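2-hydroxyhepta-2,4-diene-1,7-dioate isomerase (PDB 3RR6) is of unproven function but probably binds a metal ion and may act as an isomerase or acetylpyruvate hydrolase of the fumarylacetoacetate hydrolase family. Local coordinates at residues 84-92 and 207-217. Numbering follows the deposited sequence.
With EDO (1,2-ethanediol), chain H; EDO (1,2-ethanediol), chain M.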
loop_
_atom_site.group_PDB
_atom_site.type_symbol
_atom_site.label_atom_id
_atom_site.label_comp_id
_atom_site.label_asym_id
_atom_site.label_seq_id
_atom_site.Cartn_x
_atom_site.Cartn_y
_atom_site.Cartn_z
ATOM N N ASP A 84 -4.914 15.563 23.394
ATOM C CA ASP A 84 -4.915 14.306 24.127
ATOM C C ASP A 84 -4.484 13.186 23.185
ATOM O O ASP A 84 -4.746 13.262 21.978
ATOM C CB ASP A 84 -6.311 14.009 24.680
ATOM N N PRO A 85 -3.827 12.145 23.728
ATOM C CA PRO A 85 -3.310 11.093 22.861
ATOM C C PRO A 85 -4.431 10.382 22.113
ATOM O O PRO A 85 -5.574 10.373 22.571
ATOM C CB PRO A 85 -2.611 10.132 23.836
ATOM C CG PRO A 85 -2.469 10.895 25.112
ATOM C CD PRO A 85 -3.640 11.806 25.147
ATOM N N PRO A 86 -4.107 9.789 20.956
ATOM C CA PRO A 86 -5.135 9.152 20.149
ATOM C C PRO A 86 -5.619 7.832 20.757
ATOM O O PRO A 86 -4.980 7.295 21.657
ATOM C CB PRO A 86 -4.425 8.906 18.812
ATOM C CG PRO A 86 -2.989 8.784 19.151
ATOM C CD PRO A 86 -2.754 9.608 20.401
ATOM N N GLU A 87 -6.745 7.332 20.265
ATOM C CA GLU A 87 -7.208 5.998 20.623
ATOM C C GLU A 87 -6.152 5.002 20.160
ATOM O O GLU A 87 -5.358 5.309 19.262
ATOM C CB GLU A 87 -8.546 5.690 19.950
ATOM C CG GLU A 87 -9.702 6.580 20.406
ATOM C CD GLU A 87 -9.992 6.439 21.886
ATOM O OE1 GLU A 87 -10.181 5.292 22.354
ATOM O OE2 GLU A 87 -10.031 7.475 22.586
ATOM N N SER A 88 -6.137 3.820 20.770
ATOM C CA SER A 88 -5.164 2.798 20.394
ATOM C C SER A 88 -5.436 2.315 18.975
ATOM O O SER A 88 -6.569 2.394 18.497
ATOM C CB SER A 88 -5.157 1.626 21.382
ATOM O OG SER A 88 -6.469 1.203 21.693
ATOM N N PRO A 89 -4.391 1.822 18.287
ATOM C CA PRO A 89 -4.589 1.332 16.916
ATOM C C PRO A 89 -5.630 0.216 16.800
ATOM O O PRO A 89 -5.745 -0.626 17.704
ATOM C CB PRO A 89 -3.209 0.781 16.549
ATOM C CG PRO A 89 -2.274 1.566 17.386
ATOM C CD PRO A 89 -2.977 1.742 18.682
ATOM N N VAL A 90 -6.370 0.223 15.689
ATOM C CA VAL A 90 -7.271 -0.859 15.338
ATOM C C VAL A 90 -6.728 -1.482 14.060
ATOM O O VAL A 90 -6.654 -0.801 13.034
ATOM C CB VAL A 90 -8.701 -0.337 15.081
ATOM C CG1 VAL A 90 -9.591 -1.454 14.567
ATOM C CG2 VAL A 90 -9.287 0.257 16.350
ATOM N N ILE A 91 -6.304 -2.738 14.124
ATOM C CA ILE A 91 -5.701 -3.374 12.942
ATOM C C ILE A 91 -6.587 -4.477 12.390
ATOM O O ILE A 91 -7.435 -5.017 13.086
ATOM C CB ILE A 91 -4.284 -3.930 13.233
ATOM C CG1 ILE A 91 -4.325 -5.045 14.287
ATOM C CG2 ILE A 91 -3.369 -2.787 13.676
ATOM C CD1 ILE A 91 -3.006 -5.801 14.461
ATOM N N PHE A 92 -6.374 -4.788 11.119
ATOM C CA PHE A 92 -7.041 -5.932 10.492
ATOM C C PHE A 92 -6.141 -6.467 9.407
ATOM O O PHE A 92 -5.100 -5.867 9.107
ATOM C CB PHE A 92 -8.406 -5.540 9.934
ATOM C CG PHE A 92 -8.398 -4.250 9.203
ATOM C CD1 PHE A 92 -8.586 -3.055 9.896
ATOM C CD2 PHE A 92 -8.175 -4.209 7.839
ATOM C CE1 PHE A 92 -8.561 -1.851 9.243
ATOM C CE2 PHE A 92 -8.150 -2.985 7.173
ATOM C CZ PHE A 92 -8.338 -1.813 7.882
ATOM N N LEU A 207 -1.810 9.722 13.103
ATOM C CA LEU A 207 -1.968 9.756 14.564
ATOM C C LEU A 207 -0.924 8.858 15.234
ATOM O O LEU A 207 -0.257 9.258 16.200
ATOM C CB LEU A 207 -3.386 9.333 14.962
ATOM C CG LEU A 207 -4.478 10.320 14.521
ATOM C CD1 LEU A 207 -5.857 9.712 14.708
ATOM C CD2 LEU A 207 -4.361 11.638 15.265
ATOM N N HIS A 208 -0.811 7.643 14.709
ATOM C CA HIS A 208 0.282 6.728 15.015
ATOM C C HIS A 208 1.196 6.731 13.800
ATOM O O HIS A 208 0.787 6.334 12.701
ATOM C CB HIS A 208 -0.254 5.328 15.298
ATOM C CG HIS A 208 -1.271 5.293 16.386
ATOM N ND1 HIS A 208 -0.931 5.294 17.720
ATOM C CD2 HIS A 208 -2.624 5.299 16.339
ATOM C CE1 HIS A 208 -2.034 5.280 18.446
ATOM N NE2 HIS A 208 -3.072 5.282 17.636
ATOM N N ASP A 209 2.437 7.185 13.982
ATOM C CA ASP A 209 3.368 7.285 12.868
ATOM C C ASP A 209 3.915 5.907 12.493
ATOM O O ASP A 209 3.561 4.903 13.121
ATOM C CB ASP A 209 4.470 8.329 13.135
ATOM C CG ASP A 209 5.398 7.973 14.274
ATOM O OD1 ASP A 209 5.458 6.811 14.719
ATOM O OD2 ASP A 209 6.102 8.907 14.759
ATOM N N VAL A 210 4.740 5.845 11.453
ATOM C CA VAL A 210 5.229 4.560 10.947
ATOM C C VAL A 210 5.870 3.733 12.065
ATOM O O VAL A 210 5.599 2.531 12.199
ATOM C CB VAL A 210 6.191 4.762 9.764
ATOM C CG1 VAL A 210 6.996 3.496 9.464
ATOM C CG2 VAL A 210 5.407 5.218 8.527
ATOM N N GLY A 211 6.715 4.367 12.865
ATOM C CA GLY A 211 7.358 3.676 13.976
ATOM C C GLY A 211 6.374 3.082 14.972
ATOM O O GLY A 211 6.514 1.935 15.398
ATOM N N ALA A 212 5.371 3.871 15.338
ATOM C CA ALA A 212 4.339 3.455 16.278
ATOM C C ALA A 212 3.519 2.294 15.718
ATOM O O ALA A 212 3.155 1.374 16.446
ATOM C CB ALA A 212 3.430 4.641 16.605
ATOM N N ILE A 213 3.242 2.347 14.419
ATOM C CA ILE A 213 2.502 1.290 13.740
ATOM C C ILE A 213 3.275 -0.021 13.753
ATOM O O ILE A 213 2.726 -1.062 14.092
ATOM C CB ILE A 213 2.165 1.692 12.290
ATOM C CG1 ILE A 213 1.187 2.862 12.282
ATOM C CG2 ILE A 213 1.564 0.500 11.510
ATOM C CD1 ILE A 213 1.016 3.507 10.904
ATOM N N VAL A 214 4.550 0.036 13.378
ATOM C CA VAL A 214 5.393 -1.176 13.391
ATOM C C VAL A 214 5.523 -1.716 14.814
ATOM O O VAL A 214 5.454 -2.928 15.037
ATOM C CB VAL A 214 6.756 -0.909 12.748
ATOM C CG1 VAL A 214 7.719 -2.085 12.966
ATOM C CG2 VAL A 214 6.580 -0.632 11.259
ATOM N N GLU A 215 5.686 -0.830 15.795
ATOM C CA GLU A 215 5.722 -1.264 17.191
ATOM C C GLU A 215 4.453 -2.017 17.611
ATOM O O GLU A 215 4.525 -3.095 18.216
ATOM C CB GLU A 215 5.977 -0.080 18.135
ATOM C CG GLU A 215 6.165 -0.483 19.586
ATOM C CD GLU A 215 6.474 0.682 20.492
ATOM O OE1 GLU A 215 7.534 1.308 20.326
ATOM O OE2 GLU A 215 5.651 0.967 21.389
ATOM N N TRP A 216 3.294 -1.467 17.270
ATOM C CA TRP A 216 2.028 -2.099 17.640
ATOM C C TRP A 216 1.851 -3.444 16.942
ATOM O O TRP A 216 1.559 -4.456 17.598
ATOM C CB TRP A 216 0.856 -1.174 17.309
ATOM C CG TRP A 216 -0.483 -1.680 17.732
ATOM C CD1 TRP A 216 -1.369 -2.397 16.970
ATOM C CD2 TRP A 216 -1.117 -1.489 19.006
ATOM N NE1 TRP A 216 -2.504 -2.669 17.698
ATOM C CE2 TRP A 216 -2.380 -2.117 18.945
ATOM C CE3 TRP A 216 -0.744 -0.838 20.186
ATOM C CZ2 TRP A 216 -3.265 -2.120 20.023
ATOM C CZ3 TRP A 216 -1.624 -0.847 21.252
ATOM C CH2 TRP A 216 -2.870 -1.488 21.162
ATOM N N VAL A 217 2.013 -3.454 15.623
ATOM C CA VAL A 217 1.752 -4.671 14.844
ATOM C C VAL A 217 2.751 -5.768 15.221
ATOM O O VAL A 217 2.367 -6.912 15.418
ATOM C CB VAL A 217 1.770 -4.402 13.348
ATOM C CG1 VAL A 217 1.627 -5.734 12.564
ATOM C CG2 VAL A 217 0.659 -3.433 12.971
HETATM C C1 EDO H . -2.370 4.697 22.588
HETATM O O1 EDO H . -2.354 6.018 22.014
HETATM C C2 EDO H . -1.891 3.645 21.584
HETATM O O2 EDO H . -0.734 2.893 21.986
HETATM C C1 EDO M . -1.601 13.248 18.064
HETATM O O1 EDO M . -2.888 13.246 18.695
HETATM C C2 EDO M . -1.289 11.838 17.582
HETATM O O2 EDO M . 0.117 11.576 17.600
HETATM O O HOH W 1 -5.450 -3.350 17.181
#
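Pro89 wedges between the rings of His208 and Trp216, and its pyrrolidine ring can be followed atom by atom. CB stands almost squarely above the centre of the five-membered ring of Trp216, 3.6 Å from the centroid, a CH-pi contact. CG serves both aromatics: it touches Trp216 CD2 and makes a second CH-pi contact, 3.7 Å from the His208 centroid and 5° off the ring normal. CD closes the circuit, over the Trp216 face and 3.7 Å from His208 CE1. Trp216 reaches this position because its CG is anti to the backbone N (chi1 -176°), and a water that accepts from Trp216 NE1 and Ile91 N and donates to Pro89 O links the indole to the backbone of 89-91. The His208 ring is gripped at its edge as well: His208 NE2 donates to Glu87 O, 2.8 Å away in the ring plane, with an N-H...O angle of 151°, so rotation of the imidazole is restrained. Pro86 CG approaches the imidazole obliquely, 3.7 Å from His208 CE1, and Ile91 CG2 meets Val217 CG2 at 4.1 Å. In this surface packing within the fumarylacetoacetate hydrolase C-terminal family region, the proline-rich approach to strand 91-94 passes over the turn before helix 210-220 and meets the helix itself through Trp216 and Val217; Met70 of strand 67-70 touches Pro89, Ile91 and His208, while Val210 and Val214 pack on strand 141-152.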